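Local coordinates for protein protease VP4 (Blotched snakehead virus, PDB 2GEF) that acts as a serine protease with a serine/lysine catalytic dyad, probably cleaving the birnavirus polyprotein of which it is itself a part, at residues G134-I139 with A154-L159; T162-V167 with V185-D190; A31-V36 with Y48-G53; F96-R101 with A140-S145. All coordinates share one frame; numbering follows the deposited sequence.

Contact 1: residues G134-I139 with A154-L159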
loop_
_atom_site.group_PDB
_atom_site.type_symbol
_atom_site.label_atom_id
_atom_site.label_comp_id
_atom_site.label_asym_id
_atom_site.label_seq_id
_atom_site.Cartn_x
_atom_site.Cartn_y
_atom_site.Cartn_z
ATOM N N GLY A 134 -4.386 -10.196 -2.432
ATOM C CA GLY A 134 -5.193 -9.772 -1.247
ATOM C C GLY A 134 -5.593 -8.348 -1.480
ATOM O O GLY A 134 -5.121 -7.703 -2.526
ATOM N N GLN A 135 -6.407 -7.810 -0.553
ATOM C CA GLN A 135 -7.129 -6.529 -0.760
ATOM C C GLN A 135 -6.879 -5.472 0.275
ATOM O O GLN A 135 -7.632 -4.508 0.275
ATOM C CB GLN A 135 -8.726 -6.724 -0.880
ATOM C CG GLN A 135 -9.074 -7.456 -2.152
ATOM C CD GLN A 135 -10.531 -7.637 -2.443
ATOM O OE1 GLN A 135 -11.394 -6.892 -1.997
ATOM N NE2 GLN A 135 -10.817 -8.733 -3.166
ATOM N N SER A 136 -5.919 -5.660 1.170
ATOM C CA SER A 136 -5.549 -4.687 2.190
ATOM C C SER A 136 -5.037 -3.370 1.610
ATOM O O SER A 136 -4.769 -2.477 2.390
ATOM C CB SER A 136 -4.430 -5.197 3.163
ATOM O OG SER A 136 -3.210 -5.544 2.459
ATOM N N SER A 137 -4.826 -3.317 0.286
ATOM C CA SER A 137 -4.423 -2.127 -0.454
ATOM C C SER A 137 -5.576 -1.231 -0.774
ATOM O O SER A 137 -5.388 -0.165 -1.351
ATOM C CB SER A 137 -3.785 -2.514 -1.789
ATOM O OG SER A 137 -4.668 -3.243 -2.641
ATOM N N SER A 138 -6.788 -1.651 -0.425
ATOM C CA SER A 138 -7.984 -1.007 -0.920
ATOM C C SER A 138 -8.086 0.422 -0.509
ATOM O O SER A 138 -8.601 1.193 -1.288
ATOM C CB SER A 138 -9.291 -1.807 -0.563
ATOM O OG SER A 138 -9.198 -3.126 -1.149
ATOM N N ILE A 139 -7.716 0.759 0.727
ATOM C CA ILE A 139 -7.699 2.098 1.137
ATOM C C ILE A 139 -6.721 2.934 0.279
ATOM O O ILE A 139 -7.131 3.958 -0.208
ATOM C CB ILE A 139 -7.300 2.208 2.480
ATOM C CG1 ILE A 139 -8.393 1.554 3.461
ATOM C CG2 ILE A 139 -7.197 3.690 2.853
ATOM C CD1 ILE A 139 -7.886 1.741 4.980
ATOM N N ALA A 154 1.349 5.477 5.632
ATOM C CA ALA A 154 1.004 4.295 4.796
ATOM C C ALA A 154 -0.359 3.800 5.196
ATOM O O ALA A 154 -0.721 3.795 6.369
ATOM C CB ALA A 154 2.090 3.189 4.989
ATOM N N TYR A 155 -1.108 3.238 4.283
ATOM C CA TYR A 155 -2.487 2.757 4.587
ATOM C C TYR A 155 -2.707 1.249 4.406
ATOM O O TYR A 155 -2.233 0.598 3.425
ATOM C CB TYR A 155 -3.548 3.521 3.784
ATOM C CG TYR A 155 -3.513 5.012 4.086
ATOM C CD1 TYR A 155 -4.256 5.531 5.132
ATOM C CD2 TYR A 155 -2.818 5.942 3.214
ATOM C CE1 TYR A 155 -4.263 6.950 5.454
ATOM C CE2 TYR A 155 -2.751 7.369 3.577
ATOM C CZ TYR A 155 -3.476 7.819 4.666
ATOM O OH TYR A 155 -3.396 9.171 5.103
ATOM N N THR A 156 -3.533 0.684 5.307
ATOM C CA THR A 156 -3.890 -0.759 5.206
ATOM C C THR A 156 -5.324 -1.016 5.632
ATOM O O THR A 156 -5.816 -0.489 6.648
ATOM C CB THR A 156 -2.834 -1.676 5.895
ATOM O OG1 THR A 156 -2.865 -2.970 5.295
ATOM C CG2 THR A 156 -2.946 -1.744 7.487
ATOM N N GLY A 157 -6.058 -1.764 4.800
ATOM C CA GLY A 157 -7.382 -2.024 5.139
ATOM C C GLY A 157 -8.121 -2.493 3.917
ATOM O O GLY A 157 -7.941 -1.922 2.852
ATOM N N CYS A 158 -8.837 -3.614 4.050
ATOM C CA CYS A 158 -9.809 -3.978 3.011
ATOM C C CYS A 158 -11.018 -3.066 3.069
ATOM O O CYS A 158 -11.246 -2.351 4.076
ATOM C CB CYS A 158 -10.237 -5.436 3.082
ATOM S SG CYS A 158 -8.885 -6.549 3.003
ATOM N N LEU A 159 -11.749 -3.036 1.958
ATOM C CA LEU A 159 -12.940 -2.206 1.855
ATOM C C LEU A 159 -14.209 -3.020 1.641
ATOM O O LEU A 159 -14.233 -3.966 0.862
ATOM C CB LEU A 159 -12.814 -1.081 0.802
ATOM C CG LEU A 159 -11.945 0.112 1.286
ATOM C CD1 LEU A 159 -11.844 1.066 0.165
ATOM C CD2 LEU A 159 -12.629 0.796 2.468
HETATM O O HOH W 1 -12.055 -5.642 0.026
HETATM O O HOH W 2 -1.879 -3.216 2.631
#

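Contact 2: residues T162-V167 with V185-D190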
loop_
_atom_site.group_PDB
_atom_site.type_symbol
_atom_site.label_atom_id
_atom_site.label_comp_id
_atom_site.label_asym_id
_atom_site.label_seq_id
_atom_site.Cartn_x
_atom_site.Cartn_y
_atom_site.Cartn_z
ATOM N N THR A 162 -17.776 1.759 1.756
ATOM C CA THR A 162 -16.916 2.831 2.330
ATOM C C THR A 162 -16.452 2.465 3.797
ATOM O O THR A 162 -15.689 3.225 4.394
ATOM C CB THR A 162 -17.750 4.210 2.368
ATOM O OG1 THR A 162 -16.880 5.302 2.642
ATOM C CG2 THR A 162 -18.635 4.167 3.441
ATOM N N ASN A 163 -16.796 1.244 4.288
ATOM C CA ASN A 163 -16.435 0.713 5.618
ATOM C C ASN A 163 -15.177 -0.051 5.499
ATOM O O ASN A 163 -15.092 -0.901 4.670
ATOM C CB ASN A 163 -17.543 -0.182 6.097
ATOM C CG ASN A 163 -18.711 0.601 6.559
ATOM O OD1 ASN A 163 -19.873 0.269 6.279
ATOM N ND2 ASN A 163 -18.433 1.724 7.174
ATOM N N VAL A 164 -14.157 0.308 6.255
ATOM C CA VAL A 164 -12.943 -0.432 6.341
ATOM C C VAL A 164 -13.123 -1.754 7.052
ATOM O O VAL A 164 -13.762 -1.809 8.134
ATOM C CB VAL A 164 -11.855 0.448 6.960
ATOM C CG1 VAL A 164 -10.471 -0.359 7.200
ATOM C CG2 VAL A 164 -11.572 1.722 5.977
ATOM N N GLN A 165 -12.488 -2.800 6.520
ATOM C CA GLN A 165 -12.226 -4.039 7.285
ATOM C C GLN A 165 -10.825 -4.342 7.676
ATOM O O GLN A 165 -9.883 -4.216 6.865
ATOM C CB GLN A 165 -12.749 -5.203 6.530
ATOM C CG GLN A 165 -14.247 -5.026 6.079
ATOM C CD GLN A 165 -14.523 -6.020 5.035
ATOM O OE1 GLN A 165 -13.725 -6.160 4.038
ATOM N NE2 GLN A 165 -15.583 -6.823 5.255
ATOM N N PRO A 166 -10.616 -4.819 8.944
ATOM C CA PRO A 166 -9.262 -4.976 9.567
ATOM C C PRO A 166 -8.414 -6.180 8.923
ATOM O O PRO A 166 -8.958 -7.221 8.461
ATOM C CB PRO A 166 -9.570 -5.232 11.038
ATOM C CG PRO A 166 -10.803 -6.016 10.966
ATOM C CD PRO A 166 -11.665 -5.377 9.824
ATOM N N VAL A 167 -7.119 -5.988 8.881
ATOM C CA VAL A 167 -6.295 -6.919 8.104
ATOM C C VAL A 167 -5.359 -7.556 9.149
ATOM O O VAL A 167 -5.176 -7.012 10.249
ATOM C CB VAL A 167 -5.662 -6.241 6.884
ATOM C CG1 VAL A 167 -4.694 -5.228 7.315
ATOM C CG2 VAL A 167 -4.944 -7.229 6.031
ATOM N N VAL A 185 -1.740 3.641 9.072
ATOM C CA VAL A 185 -3.037 4.150 9.284
ATOM C C VAL A 185 -4.038 3.166 8.692
ATOM O O VAL A 185 -3.867 2.596 7.576
ATOM C CB VAL A 185 -3.213 5.555 8.635
ATOM C CG1 VAL A 185 -4.614 6.098 8.878
ATOM C CG2 VAL A 185 -2.206 6.532 9.220
ATOM N N GLY A 186 -5.054 2.892 9.444
ATOM C CA GLY A 186 -6.081 1.987 8.908
ATOM C C GLY A 186 -6.657 1.043 9.945
ATOM O O GLY A 186 -7.080 1.531 10.997
HETATM N N MSE A 187 -6.821 -0.259 9.611
HETATM C CA MSE A 187 -7.403 -1.139 10.614
HETATM C C MSE A 187 -6.755 -2.512 10.472
HETATM O O MSE A 187 -6.709 -3.064 9.343
HETATM C CB MSE A 187 -8.929 -1.359 10.437
HETATM C CG MSE A 187 -9.865 -0.291 10.725
HETATM SE SE MSE A 187 -11.656 -1.061 10.591
HETATM C CE MSE A 187 -11.715 -1.656 12.484
ATOM N N THR A 188 -6.242 -3.029 11.607
ATOM C CA THR A 188 -5.620 -4.330 11.665
ATOM C C THR A 188 -6.207 -5.173 12.800
ATOM O O THR A 188 -6.750 -4.588 13.741
ATOM C CB THR A 188 -4.195 -4.248 11.750
ATOM O OG1 THR A 188 -3.837 -3.644 12.990
ATOM C CG2 THR A 188 -3.669 -3.444 10.629
ATOM N N GLN A 189 -6.212 -6.499 12.626
ATOM C CA GLN A 189 -6.597 -7.404 13.720
ATOM C C GLN A 189 -5.723 -7.283 14.984
ATOM O O GLN A 189 -6.252 -7.412 16.048
ATOM C CB GLN A 189 -6.781 -8.861 13.248
ATOM C CG GLN A 189 -7.808 -8.899 12.060
ATOM C CD GLN A 189 -7.844 -10.217 11.324
ATOM O OE1 GLN A 189 -7.662 -11.252 11.910
ATOM N NE2 GLN A 189 -8.181 -10.180 10.055
ATOM N N ASP A 190 -4.439 -6.982 14.889
ATOM C CA ASP A 190 -3.647 -6.883 16.117
ATOM C C ASP A 190 -3.427 -5.421 16.637
ATOM O O ASP A 190 -2.570 -5.181 17.444
ATOM C CB ASP A 190 -2.303 -7.672 15.988
ATOM C CG ASP A 190 -1.394 -7.136 14.800
ATOM O OD1 ASP A 190 -1.953 -6.274 14.077
ATOM O OD2 ASP A 190 -0.211 -7.643 14.502
#

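Contact 3: residues A31-V36 with Y48-G53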
loop_
_atom_site.group_PDB
_atom_site.type_symbol
_atom_site.label_atom_id
_atom_site.label_comp_id
_atom_site.label_asym_id
_atom_site.label_seq_id
_atom_site.Cartn_x
_atom_site.Cartn_y
_atom_site.Cartn_z
ATOM N N ALA A 31 -0.688 6.676 -3.287
ATOM C CA ALA A 31 -0.869 6.420 -1.870
ATOM C C ALA A 31 -0.046 5.181 -1.523
ATOM O O ALA A 31 0.047 4.226 -2.347
ATOM C CB ALA A 31 -2.308 6.244 -1.504
ATOM N N LEU A 32 0.571 5.226 -0.351
ATOM C CA LEU A 32 1.372 4.124 0.208
ATOM C C LEU A 32 0.556 3.185 0.992
ATOM O O LEU A 32 -0.370 3.579 1.740
ATOM C CB LEU A 32 2.527 4.657 1.132
ATOM C CG LEU A 32 3.491 5.542 0.319
ATOM C CD1 LEU A 32 4.194 6.557 1.311
ATOM C CD2 LEU A 32 4.651 4.763 -0.593
ATOM N N PHE A 33 0.966 1.916 0.868
ATOM C CA PHE A 33 0.391 0.860 1.614
ATOM C C PHE A 33 1.506 -0.252 1.886
ATOM O O PHE A 33 2.475 -0.254 1.201
ATOM C CB PHE A 33 -0.753 0.237 0.868
ATOM C CG PHE A 33 -0.377 -0.389 -0.502
ATOM C CD1 PHE A 33 -0.300 -1.792 -0.652
ATOM C CD2 PHE A 33 -0.314 0.435 -1.689
ATOM C CE1 PHE A 33 -0.004 -2.374 -1.932
ATOM C CE2 PHE A 33 -0.068 -0.149 -2.959
ATOM C CZ PHE A 33 0.035 -1.528 -3.104
ATOM N N PRO A 34 1.354 -1.085 2.956
ATOM C CA PRO A 34 2.267 -2.176 3.256
ATOM C C PRO A 34 1.970 -3.450 2.642
ATOM O O PRO A 34 0.807 -3.727 2.334
ATOM C CB PRO A 34 2.277 -2.204 4.767
ATOM C CG PRO A 34 0.864 -1.931 5.040
ATOM C CD PRO A 34 0.487 -0.804 4.108
ATOM N N VAL A 35 3.087 -4.130 2.253
ATOM C CA VAL A 35 3.028 -5.399 1.562
ATOM C C VAL A 35 3.871 -6.454 2.297
ATOM O O VAL A 35 5.106 -6.288 2.452
ATOM C CB VAL A 35 3.478 -5.342 0.143
ATOM C CG1 VAL A 35 3.461 -6.880 -0.502
ATOM C CG2 VAL A 35 2.534 -4.469 -0.662
ATOM N N VAL A 36 3.193 -7.527 2.767
ATOM C CA VAL A 36 3.919 -8.527 3.559
ATOM C C VAL A 36 3.931 -9.876 2.704
ATOM O O VAL A 36 2.988 -10.152 1.893
ATOM C CB VAL A 36 3.323 -8.691 4.972
ATOM C CG1 VAL A 36 3.187 -7.377 5.726
ATOM C CG2 VAL A 36 1.984 -9.435 4.945
ATOM N N TYR A 48 4.714 -0.170 -0.922
ATOM C CA TYR A 48 4.421 0.011 -2.344
ATOM C C TYR A 48 3.583 1.264 -2.423
ATOM O O TYR A 48 2.936 1.646 -1.436
ATOM C CB TYR A 48 3.586 -1.153 -2.932
ATOM C CG TYR A 48 4.306 -2.466 -3.276
ATOM C CD1 TYR A 48 5.185 -3.097 -2.390
ATOM C CD2 TYR A 48 4.069 -3.074 -4.458
ATOM C CE1 TYR A 48 5.824 -4.305 -2.721
ATOM C CE2 TYR A 48 4.713 -4.250 -4.802
ATOM C CZ TYR A 48 5.580 -4.864 -3.970
ATOM O OH TYR A 48 6.156 -6.115 -4.464
ATOM N N ILE A 49 3.567 1.849 -3.583
ATOM C CA ILE A 49 2.822 3.065 -3.845
ATOM C C ILE A 49 1.862 2.720 -4.893
ATOM O O ILE A 49 2.290 2.071 -5.778
ATOM C CB ILE A 49 3.633 4.284 -4.292
ATOM C CG1 ILE A 49 2.717 5.515 -4.096
ATOM C CG2 ILE A 49 4.290 4.135 -5.757
ATOM C CD1 ILE A 49 3.342 6.765 -4.334
ATOM N N ALA A 50 0.564 2.951 -4.659
ATOM C CA ALA A 50 -0.442 2.826 -5.733
ATOM C C ALA A 50 -0.523 4.224 -6.406
ATOM O O ALA A 50 -0.690 5.283 -5.673
ATOM C CB ALA A 50 -1.749 2.566 -5.156
ATOM N N VAL A 51 -0.440 4.229 -7.740
ATOM C CA VAL A 51 -0.607 5.549 -8.547
ATOM C C VAL A 51 -1.629 5.300 -9.582
ATOM O O VAL A 51 -1.660 4.237 -10.211
ATOM C CB VAL A 51 0.764 6.042 -9.161
ATOM C CG1 VAL A 51 0.649 7.615 -9.600
ATOM C CG2 VAL A 51 1.767 6.014 -8.047
ATOM N N ARG A 52 -2.520 6.245 -9.745
ATOM C CA ARG A 52 -3.471 6.170 -10.913
ATOM C C ARG A 52 -2.835 6.326 -12.306
ATOM O O ARG A 52 -1.901 7.084 -12.530
ATOM C CB ARG A 52 -4.739 7.019 -10.679
ATOM C CG ARG A 52 -4.510 8.566 -10.370
ATOM C CD ARG A 52 -5.765 9.432 -10.606
ATOM N NE ARG A 52 -5.498 10.887 -10.431
ATOM C CZ ARG A 52 -5.463 11.508 -9.263
ATOM N NH1 ARG A 52 -5.274 12.792 -9.294
ATOM N NH2 ARG A 52 -5.518 10.868 -8.065
ATOM N N GLY A 53 -3.362 5.523 -13.210
ATOM C CA GLY A 53 -3.014 5.453 -14.675
ATOM C C GLY A 53 -2.067 4.256 -14.778
ATOM O O GLY A 53 -1.829 3.542 -13.808
#

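Contact 4: residues F96-R101 with A140-S145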
loop_
_atom_site.group_PDB
_atom_site.type_symbol
_atom_site.label_atom_id
_atom_site.label_comp_id
_atom_site.label_asym_id
_atom_site.label_seq_id
_atom_site.Cartn_x
_atom_site.Cartn_y
_atom_site.Cartn_z
ATOM N N PHE A 96 -11.892 -6.754 -6.834
ATOM C CA PHE A 96 -11.799 -5.999 -5.612
ATOM C C PHE A 96 -13.175 -5.425 -5.323
ATOM O O PHE A 96 -13.962 -5.273 -6.295
ATOM C CB PHE A 96 -10.790 -4.956 -5.883
ATOM C CG PHE A 96 -9.324 -5.384 -5.577
ATOM C CD1 PHE A 96 -8.755 -6.500 -6.117
ATOM C CD2 PHE A 96 -8.556 -4.613 -4.758
ATOM C CE1 PHE A 96 -7.410 -6.849 -5.877
ATOM C CE2 PHE A 96 -7.221 -4.932 -4.503
ATOM C CZ PHE A 96 -6.646 -6.027 -5.066
ATOM N N ASN A 97 -13.482 -5.153 -4.041
ATOM C CA ASN A 97 -14.642 -4.361 -3.639
ATOM C C ASN A 97 -14.717 -2.824 -4.144
ATOM O O ASN A 97 -15.693 -2.369 -4.805
ATOM C CB ASN A 97 -14.875 -4.434 -2.143
ATOM C CG ASN A 97 -16.286 -3.948 -1.772
ATOM O OD1 ASN A 97 -16.581 -2.718 -1.755
ATOM N ND2 ASN A 97 -17.181 -4.875 -1.640
ATOM N N VAL A 98 -13.602 -2.150 -3.901
ATOM C CA VAL A 98 -13.277 -0.819 -4.327
ATOM C C VAL A 98 -13.543 -0.453 -5.823
ATOM O O VAL A 98 -13.157 -1.128 -6.761
ATOM C CB VAL A 98 -11.771 -0.520 -3.911
ATOM C CG1 VAL A 98 -10.853 -1.264 -4.764
ATOM C CG2 VAL A 98 -11.514 1.031 -3.799
ATOM N N LYS A 99 -14.071 0.743 -5.993
ATOM C CA LYS A 99 -14.481 1.184 -7.280
ATOM C C LYS A 99 -13.584 2.440 -7.399
ATOM O O LYS A 99 -13.531 3.275 -6.530
ATOM C CB LYS A 99 -16.020 1.508 -7.257
ATOM C CG LYS A 99 -16.929 0.321 -7.689
ATOM C CD LYS A 99 -18.378 0.706 -7.333
ATOM C CE LYS A 99 -19.480 -0.470 -7.302
ATOM N NZ LYS A 99 -19.506 -1.389 -6.111
ATOM N N THR A 100 -12.803 2.498 -8.423
ATOM C CA THR A 100 -11.797 3.515 -8.550
ATOM C C THR A 100 -12.044 4.483 -9.710
ATOM O O THR A 100 -11.406 5.476 -9.684
ATOM C CB THR A 100 -10.483 2.928 -8.741
ATOM O OG1 THR A 100 -10.530 2.122 -9.909
ATOM C CG2 THR A 100 -10.018 2.089 -7.347
ATOM N N ARG A 101 -12.948 4.187 -10.696
ATOM C CA ARG A 101 -13.040 4.950 -11.992
ATOM C C ARG A 101 -11.644 5.215 -12.759
ATOM O O ARG A 101 -11.517 6.023 -13.680
ATOM C CB ARG A 101 -13.920 6.232 -11.886
ATOM C CG ARG A 101 -14.108 6.855 -10.478
ATOM C CD ARG A 101 -14.938 8.171 -10.403
ATOM N NE ARG A 101 -14.325 8.967 -9.301
ATOM C CZ ARG A 101 -13.070 9.430 -9.353
ATOM N NH1 ARG A 101 -12.355 9.188 -10.455
ATOM N NH2 ARG A 101 -12.512 10.043 -8.323
ATOM N N ALA A 140 -5.448 2.490 0.097
ATOM C CA ALA A 140 -4.485 3.153 -0.834
ATOM C C ALA A 140 -5.031 3.360 -2.285
ATOM O O ALA A 140 -4.942 4.417 -2.954
ATOM C CB ALA A 140 -3.151 2.257 -0.843
ATOM N N LEU A 141 -5.515 2.284 -2.855
ATOM C CA LEU A 141 -6.281 2.442 -4.152
ATOM C C LEU A 141 -7.203 3.562 -4.295
ATOM O O LEU A 141 -7.177 4.307 -5.260
ATOM C CB LEU A 141 -7.092 1.154 -4.447
ATOM C CG LEU A 141 -6.121 -0.024 -4.617
ATOM C CD1 LEU A 141 -6.732 -1.420 -5.051
ATOM C CD2 LEU A 141 -4.841 0.311 -5.310
ATOM N N ALA A 142 -8.150 3.568 -3.407
ATOM C CA ALA A 142 -9.110 4.680 -3.185
ATOM C C ALA A 142 -8.523 6.069 -3.086
ATOM O O ALA A 142 -8.948 6.989 -3.745
ATOM C CB ALA A 142 -9.912 4.472 -1.913
ATOM N N LEU A 143 -7.696 6.265 -2.090
ATOM C CA LEU A 143 -7.080 7.613 -1.943
ATOM C C LEU A 143 -6.307 7.929 -3.270
ATOM O O LEU A 143 -6.341 9.085 -3.749
ATOM C CB LEU A 143 -6.155 7.587 -0.713
ATOM C CG LEU A 143 -7.053 7.208 0.471
ATOM C CD1 LEU A 143 -6.222 7.343 1.716
ATOM C CD2 LEU A 143 -7.957 8.302 0.635
ATOM N N ALA A 144 -5.632 6.926 -3.878
ATOM C CA ALA A 144 -4.721 7.227 -5.004
ATOM C C ALA A 144 -5.552 7.533 -6.205
ATOM O O ALA A 144 -5.153 8.276 -7.033
ATOM C CB ALA A 144 -3.710 6.122 -5.301
ATOM N N SER A 145 -6.716 6.951 -6.293
ATOM C CA SER A 145 -7.586 7.230 -7.393
ATOM C C SER A 145 -8.295 8.626 -7.206
ATOM O O SER A 145 -8.883 9.131 -8.140
ATOM C CB SER A 145 -8.692 6.128 -7.511
ATOM O OG SER A 145 -9.739 6.604 -6.627
#

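Contact 1: residues G134-I139 with A154-L159
Y155 makes the first touch through its CB, which I139 CG2 meets at 3.8 Å. The two side chains cross at about a right angle, and the tyrosine ring then leads off to helix 200-209, where its OH is hydrogen-bonded to H206. T156 follows, with OG1 swung opposite its backbone N (chi1 -154°); this brings the hydroxyl to 3.5 Å from S136 CB. A water bridges T156 OG1 and S136 OG, lying 2.7 Å from S136 OG, and also donates a weak bond to S136 O. K173 NZ is a further, weak partner of T156 OG1. S136 is the nucleophile and K173 the other member of the serine/lysine dyad of this peptidase S50 enzyme, so the threonine and its water sit right beside the catalytic pair. G157 works through its backbone alone: its N gives S136 O a nearly straight bond of 2.8 Å, coming in tilted from the carbonyl plane. T156 CA adds a CH...O contact to the same oxygen. In return, G157 O accepts a weak bond of 3.4 Å from I139 N in the first turn of helix 138-146. C158 lays SG alongside the loop, 3.6 Å from S136 N, while its CA points a hydrogen at Q135 O. That oxygen already takes N and OG of S138, closing the type I turn Q135-S138. L159 ends the crossing by placing CD1 3.6 Å from S138 O, with CB and CG against S138 CB; a second water joins L159 O to Q135 OE1.

Contact 2: residues T162-V167 with V185-D190
A single backbone bridge between V167 and T188 joins two chain runs just beyond strands 163-165 and 184-186, on the rim of the active site: the V167 side chain lies close to those of the nucleophile S136 and of K173, nearest side-chain atoms about 4 Å apart in each case. Within the four-stranded sheet, strand 154-160 lies between these two strands, yet past their ends the runs meet directly, heading 39° apart. V167 straddles T188, its N bonding to M187 O at 3.0 Å and its O receiving Q189 N at 2.6 Å. CG1 of V167 reaches T188 CG2 at 3.9 Å, and both residues also touch T156. T188 OG1 turns elsewhere, to E193 and the backbone N of G192. Farther back, the selenomethionine M187 lies across V164, its CG 3.6 Å from V164 CG1. Its SE, anti to CA (chi2 -173°), is carried to 3.3 Å from V164 O. P166 packs on the base of the same side chain, its CB 4.0 Å from M187 CB, while its CA directs a hydrogen at M187 O, the acceptor already used by V167 N. At the exposed end, Q189 extends back along the proline, and its NE2 makes a straight but weak bond of 3.4 Å to P166 O.

Contact 3: residues A31-V36 with Y48-G53
F33 carries its ring between its own backbone N and carbonyl carbon (chi1 61°), a setting that throws it across onto strand 48-52 and brings one face under Y48 CB; Y48 instead turns CG opposite its carbonyl carbon (chi1 -78°), which sends the tyrosine ring against V35. The CH-pi contact on the phenylalanine puts Y48 CB 3.9 Å from the centroid of the F33 ring, offset toward the rim. At the edge of that ring, in its plane, stand A31 O and A50 N, the latter 3.6 Å from F33 CE2. The Y48 ring has its own neighbour: V35 CG2 lies over one face, 3.4 Å from Y48 CD1, a second CH-pi contact. Beyond the ring, Y48 OH is hydrogen-bonded to ND2 of N127. All this rides on the antiparallel hairpin of strands 31-38 and 43-52, part of a mixed six-stranded sheet. A31 with A50 and F33 with Y48 are the hydrogen-bonded pairs between 31-36 and 48-53; A50 N reaches A31 O at 2.7 Å, and Y48 N meets F33 O at 3.1 Å. Their side chains share the face on which helix 138-146 packs, with A140 against A31 and F33, and L141 against A50. L32 and I49 form the non-hydrogen-bonded pair between them and turn to the other face, where both touch V109. There L32 CD2 approaches I49 CB at 3.9 Å. I49 sends CG1 back over the neighbouring strand to within 3.4 Å of A31 O.

Contact 4: residues F96-R101 with A140-S145
L141 reaches out from helix 138-146 toward the loop 96-101, starting with CB, which lies 4.2 Å from T100 CG2. CG lies anti to the carbonyl carbon (chi1 -62°) and CD1 anti to CA (chi2 -175°), which carries L141 CD1 clear of the helix to 3.6 Å from F96 CE2. The phenylalanine crosses the leucine at about a right angle, as does V98, whose CG1 is 4.1 Å from L141 CD1. The other methyl, CD2, faces A50 of strand 43-52. V98 also spans to the next helix residue, its CG2 4.2 Å from A142 CB. One turn on, S145 sets its CB 3.5 Å from T100 O, while its OG bends back to donate to A142 O at 3.0 Å. T100 has partners of its own: OG1 bonds to T102 O and N to D72. R101, exposed, brings NH2 to 3.7 Å from S145 O, a loose polar approach. The part made by F96, V98 and L141 is buried and apolar: an irregular loop packed along a helix, and in this protease the helix begins two residues after the nucleophile S136.

How the contacts relate
Contacts 1, 3 and 4 are buried, whereas contact 2 is half open, with P166 and Q189 at the surface. Contacts 1 and 4 share helix 138-146: the first works at its N-terminal end beside the dyad through backbone bonds and waters, the other along its flank by apolar packing. Contact 3, the most central, is regular hairpin pairing, and it is tied to the same helix by R52 bonding to A144 O. Y155 N bonded to L32 O joins contact 1 to contact 3. Contacts 1 and 2 both reach the four-stranded sheet, linked by C158 with Q165 and A154 with V185. Contact 2 stays clear of contacts 3 and 4.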